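Local coordinates for putative PadR-family transcriptional regulatory protein (Bacteroides fragilis, PDB 5H20) that probably binds operator DNA as a dimeric winged helix-turn-helix regulator of the PadR family and so controls transcription, at residues L21-K25 with E26-A30; Q35-E39 with A40-V44; G47-Y50 with P51-R55; T54-N58 with D59-S63. All coordinates share one frame; numbering follows the deposited sequence.

Four local contacts of one PadR-type winged helix-turn-helix domain illustrate how helices begin, bend and end. Contacts 2 and 4 are both helix C-termini closed by a Schellman motif, one leading from helix 30-39 into a loop, the other from helix 46-58 into strand 62-67; their centres lie about 22 Å apart, and both touch the second subunit. Contact 3 lies within helix 46-58 and shares Thr54 and Arg55 with contact 4. Contact 1, after helix 5-23, relies on a water instead of direct bonds. Each is partly buried, with leucines turned inward: Leu23 meets Leu62, Leu22 meets Leu37. Most charged side chains lie at the surface, but Asp59 is buried against the second subunit; contacts 1 and 3 contribute to the glucose pocket.

Contact 1: L21-K25 with E26-A30; sequences LLLHK and EPAYA. With GLC (alpha-D-glucopyranose), chain E.
With its CG anti to the carbonyl carbon (chi1 -76°) and chi2 extended, Leu23 carries CD2 toward the chain that follows, where it meets the CB of Ala28 at 3.8 Å. The same methyl lies 3.6 Å from Ala28 N, while Ala28 directs its CB back toward the leucine. Between them the chain turns through the exposed Lys25 and Glu26. A water spans that turn, giving one hydrogen to Leu22 O at 2.9 Å and the other to Glu26 O at 3.0 Å, and the CA of Leu23 makes a CH...O contact of 3.4 Å with Glu26 O. This is the connection from helix 5-23 to helix 30-39, within the winged helix-turn-helix domain expected of a PadR regulator. The carboxylate of Glu26, on an extended chain, forms a salt bridge with Lys36 of the following helix. Farther on, Tyr29 occupies the N-cap position, its backbone N bonded to the Asp32 carboxylate. There the bound glucose comes in: Ala30 N donates to its O3 at 2.9 Å and 161°, O3 also lies at the edge of the Tyr29 ring near its plane, and Ser31 N and Lys76 O bond the same sugar.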
loop_
_atom_site.group_PDB
_atom_site.type_symbol
_atom_site.label_atom_id
_atom_site.label_comp_id
_atom_site.label_asym_id
_atom_site.label_seq_id
_atom_site.Cartn_x
_atom_site.Cartn_y
_atom_site.Cartn_z
ATOM N N LEU A 21 -6.862 -9.935 0.538
ATOM C CA LEU A 21 -7.085 -10.439 1.900
ATOM C C LEU A 21 -8.420 -11.163 2.056
ATOM O O LEU A 21 -8.445 -12.307 2.510
ATOM C CB LEU A 21 -6.979 -9.322 2.953
ATOM C CG LEU A 21 -5.852 -9.372 3.982
ATOM C CD1 LEU A 21 -6.112 -8.319 5.045
ATOM C CD2 LEU A 21 -5.721 -10.739 4.648
ATOM N N LEU A 22 -9.514 -10.501 1.668
ATOM C CA LEU A 22 -10.870 -11.068 1.768
ATOM C C LEU A 22 -11.090 -12.302 0.887
ATOM O O LEU A 22 -11.847 -13.194 1.258
ATOM C CB LEU A 22 -11.951 -9.999 1.525
ATOM C CG LEU A 22 -12.123 -8.866 2.563
ATOM C CD1 LEU A 22 -12.844 -7.667 1.960
ATOM C CD2 LEU A 22 -12.837 -9.320 3.830
ATOM N N LEU A 23 -10.395 -12.369 -0.247
ATOM C CA LEU A 23 -10.530 -13.498 -1.178
ATOM C C LEU A 23 -9.637 -14.709 -0.881
ATOM O O LEU A 23 -9.840 -15.783 -1.451
ATOM C CB LEU A 23 -10.358 -13.026 -2.630
ATOM C CG LEU A 23 -11.557 -12.283 -3.227
ATOM C CD1 LEU A 23 -11.147 -11.607 -4.515
ATOM C CD2 LEU A 23 -12.772 -13.177 -3.486
ATOM N N HIS A 24 -8.670 -14.532 0.027
ATOM C CA HIS A 24 -7.629 -15.537 0.269
ATOM C C HIS A 24 -8.150 -16.852 0.845
ATOM O O HIS A 24 -7.615 -17.911 0.517
ATOM C CB HIS A 24 -6.458 -14.953 1.081
ATOM C CG HIS A 24 -6.342 -15.467 2.484
ATOM N ND1 HIS A 24 -5.611 -16.593 2.808
ATOM C CD2 HIS A 24 -6.845 -14.998 3.650
ATOM C CE1 HIS A 24 -5.681 -16.802 4.110
ATOM N NE2 HIS A 24 -6.424 -15.850 4.645
ATOM N N LYS A 25 -9.184 -16.787 1.684
ATOM C CA LYS A 25 -9.775 -18.011 2.227
ATOM C C LYS A 25 -10.977 -18.475 1.411
ATOM O O LYS A 25 -11.081 -19.660 1.083
ATOM C CB LYS A 25 -10.127 -17.859 3.706
ATOM C CG LYS A 25 -9.904 -19.125 4.518
ATOM C CD LYS A 25 -9.566 -18.782 5.958
ATOM C CE LYS A 25 -9.114 -20.000 6.745
ATOM N NZ LYS A 25 -8.709 -19.617 8.126
ATOM N N GLU A 26 -11.865 -17.538 1.080
ATOM C CA GLU A 26 -13.084 -17.853 0.352
ATOM C C GLU A 26 -13.164 -17.126 -0.988
ATOM O O GLU A 26 -12.930 -15.914 -1.038
ATOM C CB GLU A 26 -14.316 -17.518 1.197
ATOM C CG GLU A 26 -14.724 -18.600 2.191
ATOM C CD GLU A 26 -15.964 -18.236 3.003
ATOM O OE1 GLU A 26 -16.569 -17.154 2.763
ATOM O OE2 GLU A 26 -16.345 -19.045 3.887
ATOM N N PRO A 27 -13.506 -17.863 -2.076
ATOM C CA PRO A 27 -13.924 -17.188 -3.305
ATOM C C PRO A 27 -15.247 -16.455 -3.067
ATOM O O PRO A 27 -15.978 -16.804 -2.136
ATOM C CB PRO A 27 -14.103 -18.337 -4.299
ATOM C CG PRO A 27 -14.369 -19.548 -3.456
ATOM C CD PRO A 27 -13.536 -19.336 -2.222
ATOM N N ALA A 28 -15.541 -15.438 -3.875
ATOM C CA ALA A 28 -16.698 -14.572 -3.621
ATOM C C ALA A 28 -17.141 -13.757 -4.831
ATOM O O ALA A 28 -16.331 -13.428 -5.699
ATOM C CB ALA A 28 -16.411 -13.641 -2.446
ATOM N N TYR A 29 -18.442 -13.464 -4.872
ATOM C CA TYR A 29 -19.008 -12.455 -5.756
ATOM C C TYR A 29 -18.609 -11.087 -5.204
ATOM O O TYR A 29 -18.379 -10.934 -3.990
ATOM C CB TYR A 29 -20.544 -12.562 -5.815
ATOM C CG TYR A 29 -21.122 -13.900 -6.291
ATOM C CD1 TYR A 29 -21.063 -14.281 -7.641
ATOM C CD2 TYR A 29 -21.756 -14.762 -5.394
ATOM C CE1 TYR A 29 -21.602 -15.491 -8.072
ATOM C CE2 TYR A 29 -22.294 -15.976 -5.816
ATOM C CZ TYR A 29 -22.219 -16.328 -7.155
ATOM O OH TYR A 29 -22.742 -17.525 -7.573
ATOM N N ALA A 30 -18.516 -10.096 -6.088
ATOM C CA ALA A 30 -18.311 -8.704 -5.688
ATOM C C ALA A 30 -19.240 -8.246 -4.544
ATOM O O ALA A 30 -18.791 -7.583 -3.610
ATOM C CB ALA A 30 -18.431 -7.780 -6.894
HETATM C C1 GLC E . -22.957 -9.610 -9.032
HETATM C C2 GLC E . -21.662 -10.077 -8.367
HETATM C C3 GLC E . -20.381 -9.641 -9.093
HETATM C C4 GLC E . -20.512 -9.408 -10.601
HETATM C C5 GLC E . -21.773 -8.624 -11.001
HETATM C C6 GLC E . -22.377 -9.185 -12.292
HETATM O O1 GLC E . -23.874 -9.228 -8.002
HETATM O O2 GLC E . -21.613 -9.567 -7.030
HETATM O O3 GLC E . -19.350 -10.606 -8.854
HETATM O O4 GLC E . -19.366 -8.673 -11.055
HETATM O O5 GLC E . -22.758 -8.506 -9.941
HETATM O O6 GLC E . -21.571 -8.785 -13.410
HETATM O O HOH W 1 -14.550 -13.788 0.403
#

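Contact 2: Q35-E39 with A40-V44; sequences QKLKE and ARLIV
Leu37 and Leu42 meet at an oblique angle, CD2 against CD2 at 4.0 Å, and the other branch of Leu37 is used on Val44, whose CG2 lies 3.8 Å from Leu37 CD1. One leucine therefore holds two residues of the returning chain, and its chi1 (-73°), with CG anti to the carbonyl carbon, aims this fork at them. On the outer side Lys38 and Ile43 run alongside each other in the same direction, the ammonium NZ 4.1 Å from the CD1 methyl. The turn between these pairs is a Schellman motif ending helix 30-39: Arg41, with positive phi, is its C-prime residue, Leu42 N bonds Leu37 O at 2.8 Å, and Arg41 N bonds Lys38 O at 3.0 Å. In the second bond the donor stands above the carbonyl plane, 66° out of it. Helix 5-23 packs beneath through Cys18 and Leu22 on Leu37 and Leu15 on Val44, while His104 of the second subunit packs on Ala40. Two of the last helical carbonyls are thus supplied with N-H groups from the turn, and the reversal places the branches of Leu37 and Val44 against helix 5-23 and leaves Lys38, Arg41 and Ile43 on the outer side.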
loop_
_atom_site.group_PDB
_atom_site.type_symbol
_atom_site.label_atom_id
_atom_site.label_comp_id
_atom_site.label_asym_id
_atom_site.label_seq_id
_atom_site.Cartn_x
_atom_site.Cartn_y
_atom_site.Cartn_z
ATOM N N GLN A 35 -20.325 -6.862 1.080
ATOM C CA GLN A 35 -20.997 -7.257 2.319
ATOM C C GLN A 35 -20.031 -7.493 3.485
ATOM O O GLN A 35 -20.330 -7.119 4.622
ATOM C CB GLN A 35 -21.855 -8.503 2.083
ATOM C CG GLN A 35 -23.294 -8.355 2.546
ATOM C CD GLN A 35 -23.490 -8.632 4.026
ATOM O OE1 GLN A 35 -23.708 -7.711 4.814
ATOM N NE2 GLN A 35 -23.428 -9.912 4.409
ATOM N N LYS A 36 -18.885 -8.117 3.198
ATOM C CA LYS A 36 -17.860 -8.393 4.221
ATOM C C LYS A 36 -17.166 -7.119 4.680
ATOM O O LYS A 36 -16.760 -7.004 5.844
ATOM C CB LYS A 36 -16.843 -9.417 3.716
ATOM C CG LYS A 36 -17.369 -10.845 3.738
ATOM C CD LYS A 36 -16.400 -11.800 3.076
ATOM C CE LYS A 36 -16.936 -13.221 3.093
ATOM N NZ LYS A 36 -15.860 -14.173 2.723
ATOM N N LEU A 37 -17.042 -6.175 3.748
ATOM C CA LEU A 37 -16.610 -4.827 4.032
ATOM C C LEU A 37 -17.610 -4.096 4.946
ATOM O O LEU A 37 -17.192 -3.391 5.865
ATOM C CB LEU A 37 -16.361 -4.054 2.724
ATOM C CG LEU A 37 -15.107 -4.418 1.904
ATOM C CD1 LEU A 37 -15.255 -3.985 0.458
ATOM C CD2 LEU A 37 -13.830 -3.833 2.489
ATOM N N LYS A 38 -18.913 -4.280 4.695
ATOM C CA LYS A 38 -19.991 -3.681 5.500
ATOM C C LYS A 38 -19.916 -4.113 6.968
ATOM O O LYS A 38 -20.056 -3.279 7.876
ATOM C CB LYS A 38 -21.369 -4.003 4.894
ATOM C CG LYS A 38 -22.576 -3.381 5.594
ATOM C CD LYS A 38 -22.837 -1.960 5.126
ATOM C CE LYS A 38 -24.088 -1.386 5.773
ATOM N NZ LYS A 38 -24.218 0.065 5.470
ATOM N N GLU A 39 -19.681 -5.410 7.174
ATOM C CA GLU A 39 -19.439 -6.013 8.486
ATOM C C GLU A 39 -18.196 -5.456 9.179
ATOM O O GLU A 39 -18.131 -5.441 10.405
ATOM C CB GLU A 39 -19.303 -7.536 8.347
ATOM C CG GLU A 39 -20.624 -8.284 8.265
ATOM C CD GLU A 39 -20.480 -9.686 7.694
ATOM O OE1 GLU A 39 -19.594 -10.456 8.143
ATOM O OE2 GLU A 39 -21.268 -10.029 6.788
ATOM N N ALA A 40 -17.213 -5.023 8.384
ATOM C CA ALA A 40 -15.981 -4.401 8.889
ATOM C C ALA A 40 -16.131 -2.888 9.098
ATOM O O ALA A 40 -15.136 -2.181 9.339
ATOM C CB ALA A 40 -14.811 -4.700 7.958
ATOM N N ARG A 41 -17.382 -2.412 9.037
ATOM C CA ARG A 41 -17.753 -0.986 9.141
ATOM C C ARG A 41 -17.193 -0.125 7.998
ATOM O O ARG A 41 -16.933 1.076 8.173
ATOM C CB ARG A 41 -17.423 -0.392 10.525
ATOM C CG ARG A 41 -17.981 -1.188 11.696
ATOM C CD ARG A 41 -18.141 -0.338 12.948
ATOM N NE ARG A 41 -19.247 0.621 12.844
ATOM C CZ ARG A 41 -20.542 0.326 12.987
ATOM N NH1 ARG A 41 -20.940 -0.921 13.239
ATOM N NH2 ARG A 41 -21.446 1.291 12.867
ATOM N N LEU A 42 -17.023 -0.758 6.833
ATOM C CA LEU A 42 -16.520 -0.116 5.616
ATOM C C LEU A 42 -17.566 -0.139 4.505
ATOM O O LEU A 42 -18.133 -1.187 4.197
ATOM C CB LEU A 42 -15.231 -0.808 5.146
ATOM C CG LEU A 42 -13.802 -0.288 5.386
ATOM C CD1 LEU A 42 -13.643 0.751 6.512
ATOM C CD2 LEU A 42 -12.815 -1.435 5.559
ATOM N N ILE A 43 -17.833 1.029 3.932
ATOM C CA ILE A 43 -18.684 1.156 2.754
ATOM C C ILE A 43 -17.753 1.408 1.571
ATOM O O ILE A 43 -16.983 2.372 1.563
ATOM C CB ILE A 43 -19.746 2.280 2.895
ATOM C CG1 ILE A 43 -20.749 1.931 4.006
ATOM C CG2 ILE A 43 -20.483 2.508 1.571
ATOM C CD1 ILE A 43 -21.580 3.095 4.512
ATOM N N VAL A 44 -17.796 0.496 0.609
ATOM C CA VAL A 44 -17.097 0.647 -0.666
ATOM C C VAL A 44 -18.151 0.330 -1.727
ATOM O O VAL A 44 -18.730 -0.766 -1.732
ATOM C CB VAL A 44 -15.871 -0.305 -0.813
ATOM C CG1 VAL A 44 -15.122 -0.026 -2.112
ATOM C CG2 VAL A 44 -14.913 -0.193 0.370
#

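Contact 3: G47-Y50 with P51-R55; sequences GTLY and PLLTR
Tyr50 O is gripped twice by Thr54, whose backbone N donates at 3.1 Å and whose hydroxyl OG1 donates at 3.2 Å. The hydrogen bond from the backbone N-H is nearly straight (167°), whereas the hydroxyl comes from above the carbonyl plane. That second grip depends on the torsion of Thr54, with OG1 beside its own backbone N (chi1 -64°) and hence turned back down the helix. Both residues belong to helix 46-58, which by its place in the winged helix-turn-helix order of PadR proteins is probably the recognition helix. Pro51 interrupts its bonding: lacking an N-H, its nitrogen cannot donate to the turn before, and the helix is kinked there. The ring fills the place of the missing bond, with CD 3.3 Å from Gly47 O. Two residues later the regular pattern returns, as Leu53 N donates to Leu49 O at 3.1 Å, nearly along the C=O axis; Leu52 N adds a weak bond to that same oxygen. On the buried side Leu49 and Leu53 pack crosswise. Ile19 of helix 5-23 and Ala30 of helix 30-39 pack against both leucines, so this flank of the helix is built into the domain core. Tyr50 points away from the following turn and reaches the bound glucose; its ring also meets Ala30. Near the base of the ring Leu53 approaches obliquely, the methyl CD1 lying 4.3 Å from Tyr50 CD1, while the leucine's other methyl, CD2, is 3.8 Å from Leu49 CD2.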
loop_
_atom_site.group_PDB
_atom_site.type_symbol
_atom_site.label_atom_id
_atom_site.label_comp_id
_atom_site.label_asym_id
_atom_site.label_seq_id
_atom_site.Cartn_x
_atom_site.Cartn_y
_atom_site.Cartn_z
ATOM N N GLY A 47 -18.797 1.446 -8.041
ATOM C CA GLY A 47 -17.907 2.369 -8.760
ATOM C C GLY A 47 -16.444 2.329 -8.323
ATOM O O GLY A 47 -15.548 2.548 -9.145
ATOM N N THR A 48 -16.210 2.052 -7.035
ATOM C CA THR A 48 -14.860 1.946 -6.470
ATOM C C THR A 48 -14.314 0.506 -6.616
ATOM O O THR A 48 -13.200 0.306 -7.104
ATOM C CB THR A 48 -14.820 2.394 -4.982
ATOM O OG1 THR A 48 -15.392 3.709 -4.832
ATOM C CG2 THR A 48 -13.398 2.408 -4.440
ATOM N N LEU A 49 -15.120 -0.479 -6.211
ATOM C CA LEU A 49 -14.721 -1.882 -6.178
ATOM C C LEU A 49 -14.467 -2.499 -7.570
ATOM O O LEU A 49 -13.444 -3.152 -7.782
ATOM C CB LEU A 49 -15.775 -2.708 -5.424
ATOM C CG LEU A 49 -15.495 -4.001 -4.630
ATOM C CD1 LEU A 49 -16.456 -5.099 -5.060
ATOM C CD2 LEU A 49 -14.071 -4.516 -4.714
ATOM N N TYR A 50 -15.390 -2.271 -8.505
ATOM C CA TYR A 50 -15.363 -2.932 -9.824
ATOM C C TYR A 50 -14.061 -2.715 -10.628
ATOM O O TYR A 50 -13.502 -3.711 -11.115
ATOM C CB TYR A 50 -16.623 -2.607 -10.653
ATOM C CG TYR A 50 -17.921 -3.251 -10.164
ATOM C CD1 TYR A 50 -17.979 -3.971 -8.953
ATOM C CD2 TYR A 50 -19.105 -3.127 -10.908
ATOM C CE1 TYR A 50 -19.159 -4.554 -8.511
ATOM C CE2 TYR A 50 -20.294 -3.710 -10.466
ATOM C CZ TYR A 50 -20.311 -4.420 -9.263
ATOM O OH TYR A 50 -21.467 -5.003 -8.793
ATOM N N PRO A 51 -13.565 -1.447 -10.755
ATOM C CA PRO A 51 -12.312 -1.250 -11.501
ATOM C C PRO A 51 -11.073 -1.888 -10.873
ATOM O O PRO A 51 -10.128 -2.207 -11.594
ATOM C CB PRO A 51 -12.149 0.279 -11.546
ATOM C CG PRO A 51 -13.519 0.822 -11.320
ATOM C CD PRO A 51 -14.147 -0.144 -10.358
ATOM N N LEU A 52 -11.071 -2.068 -9.554
ATOM C CA LEU A 52 -9.936 -2.698 -8.863
ATOM C C LEU A 52 -9.920 -4.215 -9.071
ATOM O O LEU A 52 -8.848 -4.812 -9.315
ATOM C CB LEU A 52 -9.951 -2.339 -7.380
ATOM C CG LEU A 52 -9.243 -1.081 -6.845
ATOM C CD1 LEU A 52 -9.032 0.076 -7.823
ATOM C CD2 LEU A 52 -9.937 -0.622 -5.584
ATOM N N LEU A 53 -11.104 -4.828 -9.000
ATOM C CA LEU A 53 -11.279 -6.231 -9.339
ATOM C C LEU A 53 -10.762 -6.507 -10.755
ATOM O O LEU A 53 -9.983 -7.447 -10.961
ATOM C CB LEU A 53 -12.754 -6.638 -9.222
ATOM C CG LEU A 53 -13.449 -6.515 -7.871
ATOM C CD1 LEU A 53 -14.923 -6.856 -8.055
ATOM C CD2 LEU A 53 -12.786 -7.412 -6.833
ATOM N N THR A 54 -11.190 -5.659 -11.698
ATOM C CA THR A 54 -10.766 -5.712 -13.096
ATOM C C THR A 54 -9.237 -5.555 -13.216
ATOM O O THR A 54 -8.605 -6.340 -13.936
ATOM C CB THR A 54 -11.564 -4.697 -13.969
ATOM O OG1 THR A 54 -12.950 -5.064 -13.969
ATOM C CG2 THR A 54 -11.081 -4.673 -15.425
ATOM N N ARG A 55 -8.665 -4.596 -12.476
ATOM C CA ARG A 55 -7.219 -4.345 -12.468
ATOM C C ARG A 55 -6.422 -5.544 -11.934
ATOM O O ARG A 55 -5.397 -5.917 -12.499
ATOM C CB ARG A 55 -6.901 -3.082 -11.659
ATOM C CG ARG A 55 -5.656 -2.344 -12.113
ATOM C CD ARG A 55 -5.519 -1.013 -11.394
ATOM N NE ARG A 55 -6.738 -0.211 -11.484
ATOM C CZ ARG A 55 -6.763 1.113 -11.399
ATOM N NH1 ARG A 55 -5.631 1.781 -11.235
ATOM N NH2 ARG A 55 -7.912 1.769 -11.490
#

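Contact 4: T54-N58 with D59-S63; sequences TRLKN and DDLLS
Leu56 packs between the two leucines that follow its helix: its CD2 lies 3.7 Å from Leu61 CD1, and its CB is 4.1 Å from Leu62 CD2. This is the close side of the turn, buried and mainly aliphatic, and it is extended by Ile19 on Leu56, by Leu23 on Leu62 and by Val6 of the second subunit on Leu56 and Leu61. The backbone beneath is equally compact. Leu56 O accepts two bonds from the same face of its plane, from Leu61 N at 2.8 Å and from Leu62 N at 3.2 Å; the first donor is tilted only 21° from the carbonyl plane, while the second stands well above it. With Asp60 N bonded to Lys57 O at 2.9 Å and Asp60 at positive phi as the C-prime residue, this is a Schellman motif, closing helix 46-58 and leading straight into strand 62-67, probably the first strand of the wing. The Lys57 CA adds a CH...O contact of 3.3 Å with Leu62 O. The opposite character prevails on the solvent side, where polar chains lie over the turn. Lys57 folds back, bent at chi3 (66°) and chi4, so that NZ donates to Asn58 OD1 at 2.8 Å. Asp60 is exposed. Asp59 stands apart from these, buried at the dimer interface, where its carboxylate accepts a bond from the backbone N of Asp4 of the second subunit. The chemistry divides accordingly: apolar branches and the doubly used Leu56 carbonyl fix the chain where helix becomes strand, while the carboxylate of Asp59 ties that junction to the dimer partner.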
loop_
_atom_site.group_PDB
_atom_site.type_symbol
_atom_site.label_atom_id
_atom_site.label_comp_id
_atom_site.label_asym_id
_atom_site.label_seq_id
_atom_site.Cartn_x
_atom_site.Cartn_y
_atom_site.Cartn_z
ATOM N N THR A 54 -11.190 -5.659 -11.698
ATOM C CA THR A 54 -10.766 -5.712 -13.096
ATOM C C THR A 54 -9.237 -5.555 -13.216
ATOM O O THR A 54 -8.605 -6.340 -13.936
ATOM C CB THR A 54 -11.564 -4.697 -13.969
ATOM O OG1 THR A 54 -12.950 -5.064 -13.969
ATOM C CG2 THR A 54 -11.081 -4.673 -15.425
ATOM N N ARG A 55 -8.665 -4.596 -12.476
ATOM C CA ARG A 55 -7.219 -4.345 -12.468
ATOM C C ARG A 55 -6.422 -5.544 -11.934
ATOM O O ARG A 55 -5.397 -5.917 -12.499
ATOM C CB ARG A 55 -6.901 -3.082 -11.659
ATOM C CG ARG A 55 -5.656 -2.344 -12.113
ATOM C CD ARG A 55 -5.519 -1.013 -11.394
ATOM N NE ARG A 55 -6.738 -0.211 -11.484
ATOM C CZ ARG A 55 -6.763 1.113 -11.399
ATOM N NH1 ARG A 55 -5.631 1.781 -11.235
ATOM N NH2 ARG A 55 -7.912 1.769 -11.490
ATOM N N LEU A 56 -6.913 -6.138 -10.842
ATOM C CA LEU A 56 -6.296 -7.322 -10.224
ATOM C C LEU A 56 -6.426 -8.576 -11.105
ATOM O O LEU A 56 -5.472 -9.367 -11.190
ATOM C CB LEU A 56 -6.849 -7.580 -8.813
ATOM C CG LEU A 56 -6.559 -6.595 -7.656
ATOM C CD1 LEU A 56 -7.673 -6.628 -6.621
ATOM C CD2 LEU A 56 -5.211 -6.844 -6.986
ATOM N N LYS A 57 -7.586 -8.751 -11.758
ATOM C CA LYS A 57 -7.770 -9.833 -12.747
ATOM C C LYS A 57 -6.812 -9.683 -13.930
ATOM O O LYS A 57 -6.233 -10.675 -14.383
ATOM C CB LYS A 57 -9.228 -9.928 -13.251
ATOM C CG LYS A 57 -9.370 -10.665 -14.584
ATOM C CD LYS A 57 -10.611 -10.285 -15.378
ATOM C CE LYS A 57 -10.627 -8.842 -15.872
ATOM N NZ LYS A 57 -10.376 -8.768 -17.346
ATOM N N ASN A 58 -6.668 -8.449 -14.419
ATOM C CA ASN A 58 -5.801 -8.142 -15.563
ATOM C C ASN A 58 -4.327 -8.438 -15.309
ATOM O O ASN A 58 -3.603 -8.813 -16.225
ATOM C CB ASN A 58 -5.997 -6.695 -16.038
ATOM C CG ASN A 58 -7.249 -6.516 -16.890
ATOM O OD1 ASN A 58 -7.887 -7.488 -17.302
ATOM N ND2 ASN A 58 -7.603 -5.267 -17.162
ATOM N N ASP A 59 -3.905 -8.282 -14.057
ATOM C CA ASP A 59 -2.560 -8.656 -13.634
ATOM C C ASP A 59 -2.494 -10.113 -13.126
ATOM O O ASP A 59 -1.495 -10.527 -12.532
ATOM C CB ASP A 59 -2.034 -7.663 -12.582
ATOM C CG ASP A 59 -0.528 -7.766 -12.377
ATOM O OD1 ASP A 59 0.203 -8.052 -13.353
ATOM O OD2 ASP A 59 -0.067 -7.570 -11.234
ATOM N N ASP A 60 -3.566 -10.878 -13.379
ATOM C CA ASP A 60 -3.680 -12.312 -13.027
ATOM C C ASP A 60 -3.526 -12.614 -11.522
ATOM O O ASP A 60 -3.065 -13.700 -11.143
ATOM C CB ASP A 60 -2.706 -13.178 -13.866
ATOM C CG ASP A 60 -3.087 -13.258 -15.347
ATOM O OD1 ASP A 60 -4.001 -12.539 -15.817
ATOM O OD2 ASP A 60 -2.447 -14.059 -16.058
ATOM N N LEU A 61 -3.892 -11.643 -10.683
ATOM C CA LEU A 61 -3.856 -11.786 -9.227
ATOM C C LEU A 61 -5.179 -12.360 -8.734
ATOM O O LEU A 61 -5.217 -13.088 -7.742
ATOM C CB LEU A 61 -3.556 -10.438 -8.554
ATOM C CG LEU A 61 -2.149 -9.842 -8.720
ATOM C CD1 LEU A 61 -2.116 -8.385 -8.290
ATOM C CD2 LEU A 61 -1.089 -10.634 -7.966
ATOM N N LEU A 62 -6.249 -11.989 -9.438
ATOM C CA LEU A 62 -7.564 -12.610 -9.336
ATOM C C LEU A 62 -7.919 -13.264 -10.674
ATOM O O LEU A 62 -7.357 -12.916 -11.713
ATOM C CB LEU A 62 -8.619 -11.561 -8.990
ATOM C CG LEU A 62 -9.078 -11.228 -7.560
ATOM C CD1 LEU A 62 -7.959 -11.065 -6.535
ATOM C CD2 LEU A 62 -9.917 -9.965 -7.627
ATOM N N SER A 63 -8.833 -14.225 -10.627
ATOM C CA SER A 63 -9.471 -14.779 -11.819
ATOM C C SER A 63 -10.922 -15.100 -11.480
ATOM O O SER A 63 -11.276 -15.208 -10.299
ATOM C CB SER A 63 -8.737 -16.021 -12.341
ATOM O OG SER A 63 -8.861 -17.117 -11.456
#